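Local coordinates for protein flavin adenine dinucleotide synthase (PDB 2WSI) that catalyses the transfer of an adenylyl group from ATP to FMN, forming the coenzyme FAD and diphosphate, at residues 62-67 / 164-169; 160-165 / 191-196. All blocks are in the same frame, centred on the assembly; numbering follows the deposited sequence.

Contact 1: residues 62-67 / 164-169. With FAD (flavin-adenine dinucleotide), chain C; SO4 (sulfate ion), chain B.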
loop_
_atom_site.group_PDB
_atom_site.type_symbol
_atom_site.label_atom_id
_atom_site.label_comp_id
_atom_site.label_asym_id
_atom_site.label_seq_id
_atom_site.Cartn_x
_atom_site.Cartn_y
_atom_site.Cartn_z
ATOM N N GLY A 62 4.592 3.033 3.475
ATOM C CA GLY A 62 4.886 3.682 2.207
ATOM C C GLY A 62 5.135 2.713 1.053
ATOM O O GLY A 62 5.343 3.146 -0.085
ATOM N N GLY A 63 5.104 1.409 1.322
ATOM C CA GLY A 63 5.306 0.436 0.241
ATOM C C GLY A 63 4.090 0.352 -0.695
ATOM O O GLY A 63 3.014 0.894 -0.396
ATOM N N LYS A 64 4.256 -0.311 -1.839
ATOM C CA LYS A 64 3.200 -0.371 -2.844
ATOM C C LYS A 64 1.950 -1.045 -2.275
ATOM O O LYS A 64 0.852 -0.617 -2.566
ATOM C CB LYS A 64 3.656 -1.126 -4.092
ATOM C CG LYS A 64 4.055 -2.600 -3.849
ATOM C CD LYS A 64 4.729 -3.162 -5.154
ATOM C CE LYS A 64 4.826 -4.708 -5.127
ATOM N NZ LYS A 64 5.477 -5.126 -3.866
ATOM N N ASP A 65 2.123 -2.100 -1.485
ATOM C CA ASP A 65 0.984 -2.867 -1.002
ATOM C C ASP A 65 0.163 -2.039 -0.008
ATOM O O ASP A 65 -1.068 -1.950 -0.118
ATOM C CB ASP A 65 1.444 -4.135 -0.301
ATOM C CG ASP A 65 1.979 -5.205 -1.259
ATOM O OD1 ASP A 65 1.843 -5.060 -2.480
ATOM O OD2 ASP A 65 2.542 -6.207 -0.770
ATOM N N CYS A 66 0.806 -1.435 0.986
ATOM C CA CYS A 66 -0.044 -0.704 1.933
ATOM C C CYS A 66 -0.535 0.616 1.340
ATOM O O CYS A 66 -1.601 1.108 1.735
ATOM C CB CYS A 66 0.591 -0.529 3.302
ATOM S SG CYS A 66 2.044 0.265 3.186
ATOM N N GLN A 67 0.167 1.149 0.347
ATOM C CA GLN A 67 -0.365 2.293 -0.407
ATOM C C GLN A 67 -1.631 1.938 -1.216
ATOM O O GLN A 67 -2.612 2.697 -1.221
ATOM C CB GLN A 67 0.652 2.886 -1.375
ATOM C CG GLN A 67 0.129 4.266 -1.874
ATOM C CD GLN A 67 1.076 4.978 -2.793
ATOM O OE1 GLN A 67 2.089 4.420 -3.216
ATOM N NE2 GLN A 67 0.739 6.219 -3.140
ATOM N N GLY A 164 -1.292 -4.344 5.156
ATOM C CA GLY A 164 -1.356 -4.545 3.712
ATOM C C GLY A 164 -0.670 -5.836 3.250
ATOM O O GLY A 164 -0.125 -5.903 2.151
ATOM N N ILE A 165 -0.717 -6.858 4.086
ATOM C CA ILE A 165 -0.050 -8.122 3.798
ATOM C C ILE A 165 -0.760 -8.847 2.650
ATOM O O ILE A 165 -1.953 -8.757 2.499
ATOM C CB ILE A 165 -0.031 -9.003 5.062
ATOM C CG1 ILE A 165 0.844 -10.253 4.878
ATOM C CG2 ILE A 165 -1.445 -9.358 5.463
ATOM C CD1 ILE A 165 1.273 -10.885 6.234
ATOM N N ARG A 166 -0.011 -9.536 1.805
ATOM C CA ARG A 166 -0.665 -10.506 0.933
ATOM C C ARG A 166 0.288 -11.651 0.613
ATOM O O ARG A 166 1.346 -11.737 1.191
ATOM C CB ARG A 166 -1.269 -9.877 -0.334
ATOM C CG ARG A 166 -0.467 -8.798 -0.973
ATOM C CD ARG A 166 -0.583 -8.785 -2.494
ATOM N NE ARG A 166 0.591 -8.095 -2.898
ATOM C CZ ARG A 166 1.574 -8.535 -3.672
ATOM N NH1 ARG A 166 1.559 -9.672 -4.377
ATOM N NH2 ARG A 166 2.575 -7.725 -3.779
ATOM N N HIS A 167 -0.126 -12.563 -0.257
ATOM C CA HIS A 167 0.727 -13.699 -0.591
ATOM C C HIS A 167 1.777 -13.277 -1.607
ATOM O O HIS A 167 1.455 -12.844 -2.720
ATOM C CB HIS A 167 -0.117 -14.863 -1.115
ATOM C CG HIS A 167 -1.118 -15.362 -0.122
ATOM N ND1 HIS A 167 -0.747 -15.924 1.081
ATOM C CD2 HIS A 167 -2.472 -15.362 -0.137
ATOM C CE1 HIS A 167 -1.829 -16.259 1.761
ATOM N NE2 HIS A 167 -2.889 -15.937 1.040
ATOM N N THR A 168 3.035 -13.368 -1.206
ATOM C CA THR A 168 4.127 -12.975 -2.083
ATOM C C THR A 168 5.168 -14.072 -2.209
ATOM O O THR A 168 6.272 -13.829 -2.685
ATOM C CB THR A 168 4.773 -11.661 -1.612
ATOM O OG1 THR A 168 5.423 -11.861 -0.348
ATOM C CG2 THR A 168 3.709 -10.610 -1.473
ATOM N N ASP A 169 4.798 -15.269 -1.763
ATOM C CA ASP A 169 5.453 -16.513 -2.156
ATOM C C ASP A 169 4.405 -17.603 -1.987
ATOM O O ASP A 169 3.413 -17.387 -1.304
ATOM C CB ASP A 169 6.696 -16.792 -1.308
ATOM C CG ASP A 169 6.390 -16.900 0.179
ATOM O OD1 ASP A 169 5.275 -17.342 0.542
ATOM O OD2 ASP A 169 7.285 -16.561 0.993
HETATM P PA FAD C . 5.847 -6.805 5.346
HETATM O O1A FAD C . 7.052 -6.302 4.598
HETATM O O2A FAD C . 6.173 -7.052 6.793
HETATM O O5B FAD C . 4.540 -5.861 5.171
HETATM C C5B FAD C . 3.272 -6.398 5.499
HETATM C C4B FAD C . 2.388 -5.268 6.036
HETATM O O4B FAD C . 2.750 -4.977 7.361
HETATM C C3B FAD C . 2.583 -3.981 5.259
HETATM O O3B FAD C . 1.715 -3.904 4.156
HETATM C C2B FAD C . 2.257 -2.932 6.306
HETATM O O2B FAD C . 0.862 -2.731 6.389
HETATM C C1B FAD C . 2.743 -3.578 7.577
HETATM N N9A FAD C . 4.121 -3.129 7.828
HETATM C C8A FAD C . 5.297 -3.746 7.483
HETATM N N7A FAD C . 6.336 -2.990 7.929
HETATM C C5A FAD C . 5.816 -1.889 8.532
HETATM C C6A FAD C . 6.391 -0.794 9.142
HETATM N N6A FAD C . 7.724 -0.645 9.250
HETATM N N1A FAD C . 5.568 0.147 9.689
HETATM C C2A FAD C . 4.193 0.042 9.636
HETATM N N3A FAD C . 3.624 -1.033 8.992
HETATM C C4A FAD C . 4.436 -1.986 8.484
HETATM N N1 FAD C . 3.059 -12.434 12.404
HETATM C C2 FAD C . 2.651 -13.523 13.129
HETATM O O2 FAD C . 3.191 -14.617 12.962
HETATM N N3 FAD C . 1.639 -13.398 14.049
HETATM C C4 FAD C . 1.028 -12.181 14.259
HETATM O O4 FAD C . 0.118 -12.143 15.095
HETATM C C4X FAD C . 1.441 -11.066 13.524
HETATM N N5 FAD C . 0.851 -9.817 13.698
HETATM C C5X FAD C . 1.266 -8.729 12.955
HETATM C C6 FAD C . 0.682 -7.473 13.122
HETATM C C7 FAD C . 1.145 -6.384 12.378
HETATM C C7M FAD C . 0.545 -5.017 12.543
HETATM C C8 FAD C . 2.172 -6.564 11.461
HETATM C C8M FAD C . 2.662 -5.412 10.636
HETATM C C9 FAD C . 2.741 -7.814 11.291
HETATM C C9A FAD C . 2.305 -8.891 12.037
HETATM N N10 FAD C . 2.904 -10.122 11.859
HETATM C C10 FAD C . 2.455 -11.209 12.583
HETATM C "C1'" FAD C . 3.998 -10.280 10.838
HETATM C "C2'" FAD C . 3.400 -10.621 9.456
HETATM O "O2'" FAD C . 2.500 -11.703 9.485
HETATM C "C3'" FAD C . 4.466 -10.905 8.401
HETATM O "O3'" FAD C . 5.067 -12.148 8.672
HETATM C "C4'" FAD C . 5.518 -9.813 8.387
HETATM O "O4'" FAD C . 4.899 -8.543 8.369
HETATM C "C5'" FAD C . 6.399 -9.934 7.143
HETATM O "O5'" FAD C . 5.581 -10.210 6.021
HETATM P P FAD C . 5.865 -9.509 4.598
HETATM O O1P FAD C . 7.356 -9.378 4.393
HETATM O O2P FAD C . 5.127 -10.241 3.501
HETATM O O3P FAD C . 5.204 -8.058 4.611
HETATM S S SO4 B . 6.477 -3.906 -0.686
HETATM O O1 SO4 B . 7.311 -4.600 0.277
HETATM O O2 SO4 B . 5.817 -2.801 0.001
HETATM O O3 SO4 B . 7.333 -3.389 -1.754
HETATM O O4 SO4 B . 5.419 -4.791 -1.159
HETATM O O HOH W 1 2.662 -6.571 1.613
#

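Contact 2: residues 160-165 / 191-196. With FAD (flavin-adenine dinucleotide), chain C.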
loop_
_atom_site.group_PDB
_atom_site.type_symbol
_atom_site.label_atom_id
_atom_site.label_comp_id
_atom_site.label_asym_id
_atom_site.label_seq_id
_atom_site.Cartn_x
_atom_site.Cartn_y
_atom_site.Cartn_z
ATOM N N ALA A 160 -7.904 -2.791 16.601
ATOM C CA ALA A 160 -7.611 -3.479 15.322
ATOM C C ALA A 160 -6.605 -2.646 14.520
ATOM O O ALA A 160 -6.546 -1.429 14.684
ATOM C CB ALA A 160 -8.889 -3.652 14.514
ATOM N N ILE A 161 -5.794 -3.318 13.710
ATOM C CA ILE A 161 -4.811 -2.674 12.877
ATOM C C ILE A 161 -4.911 -3.201 11.446
ATOM O O ILE A 161 -4.946 -4.402 11.240
ATOM C CB ILE A 161 -3.418 -2.929 13.423
ATOM C CG1 ILE A 161 -3.426 -2.489 14.895
ATOM C CG2 ILE A 161 -2.367 -2.175 12.583
ATOM C CD1 ILE A 161 -2.119 -2.018 15.438
ATOM N N VAL A 162 -4.971 -2.284 10.484
ATOM C CA VAL A 162 -5.055 -2.637 9.083
ATOM C C VAL A 162 -3.634 -2.905 8.583
ATOM O O VAL A 162 -2.744 -2.110 8.811
ATOM C CB VAL A 162 -5.660 -1.478 8.246
ATOM C CG1 VAL A 162 -5.835 -1.922 6.791
ATOM C CG2 VAL A 162 -7.009 -0.981 8.840
ATOM N N ILE A 163 -3.455 -3.995 7.838
ATOM C CA ILE A 163 -2.134 -4.504 7.453
ATOM C C ILE A 163 -2.207 -4.872 5.972
ATOM O O ILE A 163 -3.093 -5.636 5.592
ATOM C CB ILE A 163 -1.837 -5.804 8.207
ATOM C CG1 ILE A 163 -1.893 -5.540 9.721
ATOM C CG2 ILE A 163 -0.507 -6.404 7.764
ATOM C CD1 ILE A 163 -1.842 -6.830 10.576
ATOM N N GLY A 164 -1.292 -4.344 5.156
ATOM C CA GLY A 164 -1.356 -4.545 3.712
ATOM C C GLY A 164 -0.670 -5.836 3.250
ATOM O O GLY A 164 -0.125 -5.903 2.151
ATOM N N ILE A 165 -0.717 -6.858 4.086
ATOM C CA ILE A 165 -0.050 -8.122 3.798
ATOM C C ILE A 165 -0.760 -8.847 2.650
ATOM O O ILE A 165 -1.953 -8.757 2.499
ATOM C CB ILE A 165 -0.031 -9.003 5.062
ATOM C CG1 ILE A 165 0.844 -10.253 4.878
ATOM C CG2 ILE A 165 -1.445 -9.358 5.463
ATOM C CD1 ILE A 165 1.273 -10.885 6.234
ATOM N N LEU A 191 -6.498 -6.853 10.498
ATOM C CA LEU A 191 -7.403 -6.584 9.395
ATOM C C LEU A 191 -6.544 -6.630 8.127
ATOM O O LEU A 191 -5.690 -5.764 7.921
ATOM C CB LEU A 191 -8.039 -5.187 9.541
ATOM C CG LEU A 191 -8.781 -4.934 10.857
ATOM C CD1 LEU A 191 -9.396 -3.511 10.857
ATOM C CD2 LEU A 191 -9.877 -6.021 11.095
ATOM N N GLN A 192 -6.797 -7.622 7.283
ATOM C CA GLN A 192 -5.892 -7.990 6.188
ATOM C C GLN A 192 -6.724 -8.155 4.907
ATOM O O GLN A 192 -6.840 -9.256 4.357
ATOM C CB GLN A 192 -5.177 -9.314 6.566
ATOM C CG GLN A 192 -4.275 -9.135 7.785
ATOM C CD GLN A 192 -3.673 -10.422 8.335
ATOM O OE1 GLN A 192 -4.335 -11.470 8.437
ATOM N NE2 GLN A 192 -2.443 -10.328 8.762
ATOM N N PRO A 193 -7.331 -7.056 4.436
ATOM C CA PRO A 193 -8.266 -7.158 3.313
ATOM C C PRO A 193 -7.599 -7.174 1.935
ATOM O O PRO A 193 -8.328 -7.263 0.953
ATOM C CB PRO A 193 -9.133 -5.894 3.446
ATOM C CG PRO A 193 -8.415 -4.992 4.478
ATOM C CD PRO A 193 -7.162 -5.672 4.910
ATOM N N LEU A 194 -6.272 -7.079 1.867
ATOM C CA LEU A 194 -5.542 -7.152 0.598
ATOM C C LEU A 194 -5.034 -8.563 0.304
ATOM O O LEU A 194 -4.273 -8.781 -0.642
ATOM C CB LEU A 194 -4.339 -6.179 0.628
ATOM C CG LEU A 194 -3.998 -5.556 -0.729
ATOM C CD1 LEU A 194 -5.085 -4.620 -1.169
ATOM C CD2 LEU A 194 -2.648 -4.809 -0.709
ATOM N N LEU A 195 -5.417 -9.530 1.126
ATOM C CA LEU A 195 -4.755 -10.824 1.081
ATOM C C LEU A 195 -4.816 -11.541 -0.274
ATOM O O LEU A 195 -3.918 -12.303 -0.590
ATOM C CB LEU A 195 -5.334 -11.773 2.131
ATOM C CG LEU A 195 -4.805 -11.584 3.547
ATOM C CD1 LEU A 195 -5.524 -12.565 4.476
ATOM C CD2 LEU A 195 -3.262 -11.769 3.599
ATOM N N HIS A 196 -5.863 -11.316 -1.056
ATOM C CA HIS A 196 -6.004 -12.039 -2.336
ATOM C C HIS A 196 -5.467 -11.262 -3.543
ATOM O O HIS A 196 -5.618 -11.692 -4.690
ATOM C CB HIS A 196 -7.471 -12.417 -2.556
ATOM C CG HIS A 196 -8.067 -13.156 -1.401
ATOM N ND1 HIS A 196 -7.534 -14.335 -0.925
ATOM C CD2 HIS A 196 -9.100 -12.849 -0.580
ATOM C CE1 HIS A 196 -8.232 -14.742 0.122
ATOM N NE2 HIS A 196 -9.198 -13.868 0.338
HETATM P PA FAD C . 5.847 -6.805 5.346
HETATM O O1A FAD C . 7.052 -6.302 4.598
HETATM O O2A FAD C . 6.173 -7.052 6.793
HETATM O O5B FAD C . 4.540 -5.861 5.171
HETATM C C5B FAD C . 3.272 -6.398 5.499
HETATM C C4B FAD C . 2.388 -5.268 6.036
HETATM O O4B FAD C . 2.750 -4.977 7.361
HETATM C C3B FAD C . 2.583 -3.981 5.259
HETATM O O3B FAD C . 1.715 -3.904 4.156
HETATM C C2B FAD C . 2.257 -2.932 6.306
HETATM O O2B FAD C . 0.862 -2.731 6.389
HETATM C C1B FAD C . 2.743 -3.578 7.577
HETATM N N9A FAD C . 4.121 -3.129 7.828
HETATM C C8A FAD C . 5.297 -3.746 7.483
HETATM N N7A FAD C . 6.336 -2.990 7.929
HETATM C C5A FAD C . 5.816 -1.889 8.532
HETATM C C6A FAD C . 6.391 -0.794 9.142
HETATM N N6A FAD C . 7.724 -0.645 9.250
HETATM N N1A FAD C . 5.568 0.147 9.689
HETATM C C2A FAD C . 4.193 0.042 9.636
HETATM N N3A FAD C . 3.624 -1.033 8.992
HETATM C C4A FAD C . 4.436 -1.986 8.484
HETATM N N1 FAD C . 3.059 -12.434 12.404
HETATM C C2 FAD C . 2.651 -13.523 13.129
HETATM O O2 FAD C . 3.191 -14.617 12.962
HETATM N N3 FAD C . 1.639 -13.398 14.049
HETATM C C4 FAD C . 1.028 -12.181 14.259
HETATM O O4 FAD C . 0.118 -12.143 15.095
HETATM C C4X FAD C . 1.441 -11.066 13.524
HETATM N N5 FAD C . 0.851 -9.817 13.698
HETATM C C5X FAD C . 1.266 -8.729 12.955
HETATM C C6 FAD C . 0.682 -7.473 13.122
HETATM C C7 FAD C . 1.145 -6.384 12.378
HETATM C C7M FAD C . 0.545 -5.017 12.543
HETATM C C8 FAD C . 2.172 -6.564 11.461
HETATM C C8M FAD C . 2.662 -5.412 10.636
HETATM C C9 FAD C . 2.741 -7.814 11.291
HETATM C C9A FAD C . 2.305 -8.891 12.037
HETATM N N10 FAD C . 2.904 -10.122 11.859
HETATM C C10 FAD C . 2.455 -11.209 12.583
HETATM C "C1'" FAD C . 3.998 -10.280 10.838
HETATM C "C2'" FAD C . 3.400 -10.621 9.456
HETATM O "O2'" FAD C . 2.500 -11.703 9.485
HETATM C "C3'" FAD C . 4.466 -10.905 8.401
HETATM O "O3'" FAD C . 5.067 -12.148 8.672
HETATM C "C4'" FAD C . 5.518 -9.813 8.387
HETATM O "O4'" FAD C . 4.899 -8.543 8.369
HETATM C "C5'" FAD C . 6.399 -9.934 7.143
HETATM O "O5'" FAD C . 5.581 -10.210 6.021
HETATM P P FAD C . 5.865 -9.509 4.598
HETATM O O1P FAD C . 7.356 -9.378 4.393
HETATM O O2P FAD C . 5.127 -10.241 3.501
HETATM O O3P FAD C . 5.204 -8.058 4.611
HETATM O O HOH W 2 -4.021 -7.440 3.779
#

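Contact 1: residues 62-67 / 164-169
C66 and G164 touch backbone to backbone where the PP-loop of this PAPS reductase-like fold starts helix 64-87. G63 is the N-cap of that helix. The tight part lies here. C66 CA and G164 CA are 4.4 Å apart, and D65 CB rests 3.4 Å from G164 O. G164 has no side chain, which lets its CA sit close to C66 and to the adenosine ribose of FAD. G164 N donates to FAD O2B at 3.0 Å in an almost straight bond (177°).

The salt-bridge end is polar and less closely fitted. D65 and T168 are partly exposed there, while K64 and R166 stay buried. D65 OD1 takes R166 NH2 at 3.1 Å through its syn lone pair. The bond from R166 NE to D65 OD1 is weak, at 3.3 Å. The carboxylate and guanidinium planes stand 83° apart, so this is not a coplanar two-pronged pair. The strongest partner of R166 is E299, which also takes K64 NZ. The two cationic ends thus gather round shared acids. A leucine in place of R166 would probably leave D65 without its guanidinium mate and E299 with K64 as its remaining cation among the partners described here.

T168 CG2 lies over the rim of one guanidinium face, 3.6 Å above its plane. A water lies 2.9 Å from G164 O; its very short approach to D65 OD2 is doubtful.

The K64 chain runs extended and then bends at its last torsion (chi4 -52°), bringing the amine to a sulfate probably left from crystallisation. Y217 and the backbone N of I224 also bind this anion. K64 NZ donates to sulfate O4 at 2.7 Å and more weakly to O3.

Contact 2: residues 160-165 / 191-196
L191 has the most surface covered here, and both its backbone and its side chain meet segment 160-165. L191 N donates to I161 O at 3.0 Å. L191 O then accepts I163 N at 2.9 Å. V162 sits between these two bonds, and its CA-H also faces L191 O. The isobutyl group of L191 turns to the side of the sheet that carries V162. There L191 CD1 lies 3.7 Å from A160 CB and 4.0 Å from V162 CG2. I45 of helix 25-45 and W49 also pack on L191.

This is a parallel strand pair in the Rossmann-like sheet of the HUP clan. Strand 160-162 runs between strands 56-59 and 189-191. Past L191 the pairing stops. A type I turn from Q192 to L195 follows, keeping L194 and L195 beside G164 and I165.

I165 takes over the packing. With CG1 anti to the backbone N (chi1 -171°), its two branches serve different partners. I165 CD1 reaches FAD O2', a hydroxyl of the ribityl chain, at 3.6 Å. I165 CG2 lies 3.5 Å from L195 CD2. Q192 runs alongside I165, with Q192 CG 3.7 Å from I165 CG2. Its aliphatic chain also borders I163, whose CD1 packs on the flavin ring at C7.

A water bridges the two segments beyond L191. It donates to I163 O at 2.7 Å and to I165 O, and accepts from L194 N.

In the fold
After helices 3-18 and 25-45 the chain forms strand 56-59 and the PP-loop at 62-67. Contact 1 closes a long loop of 96 intervening residues, which brings segment 164-169 back to the start of helix 64-87. Contact 2 closes a shorter one, of 25 residues, joining strand 160-162 and the residues after it to the end of strand 189-191 and the turn beyond. The loops follow one another rather than cross or nest: the second opens where the first closes, at the shared G164 and I165. Both contacts touch FAD. Segment 191-196 also packs against contact 1, with L194 O 3.2 Å from R166 CB. Together they tie the PP-loop helix, the central strands and the turn leading to helix 199-209.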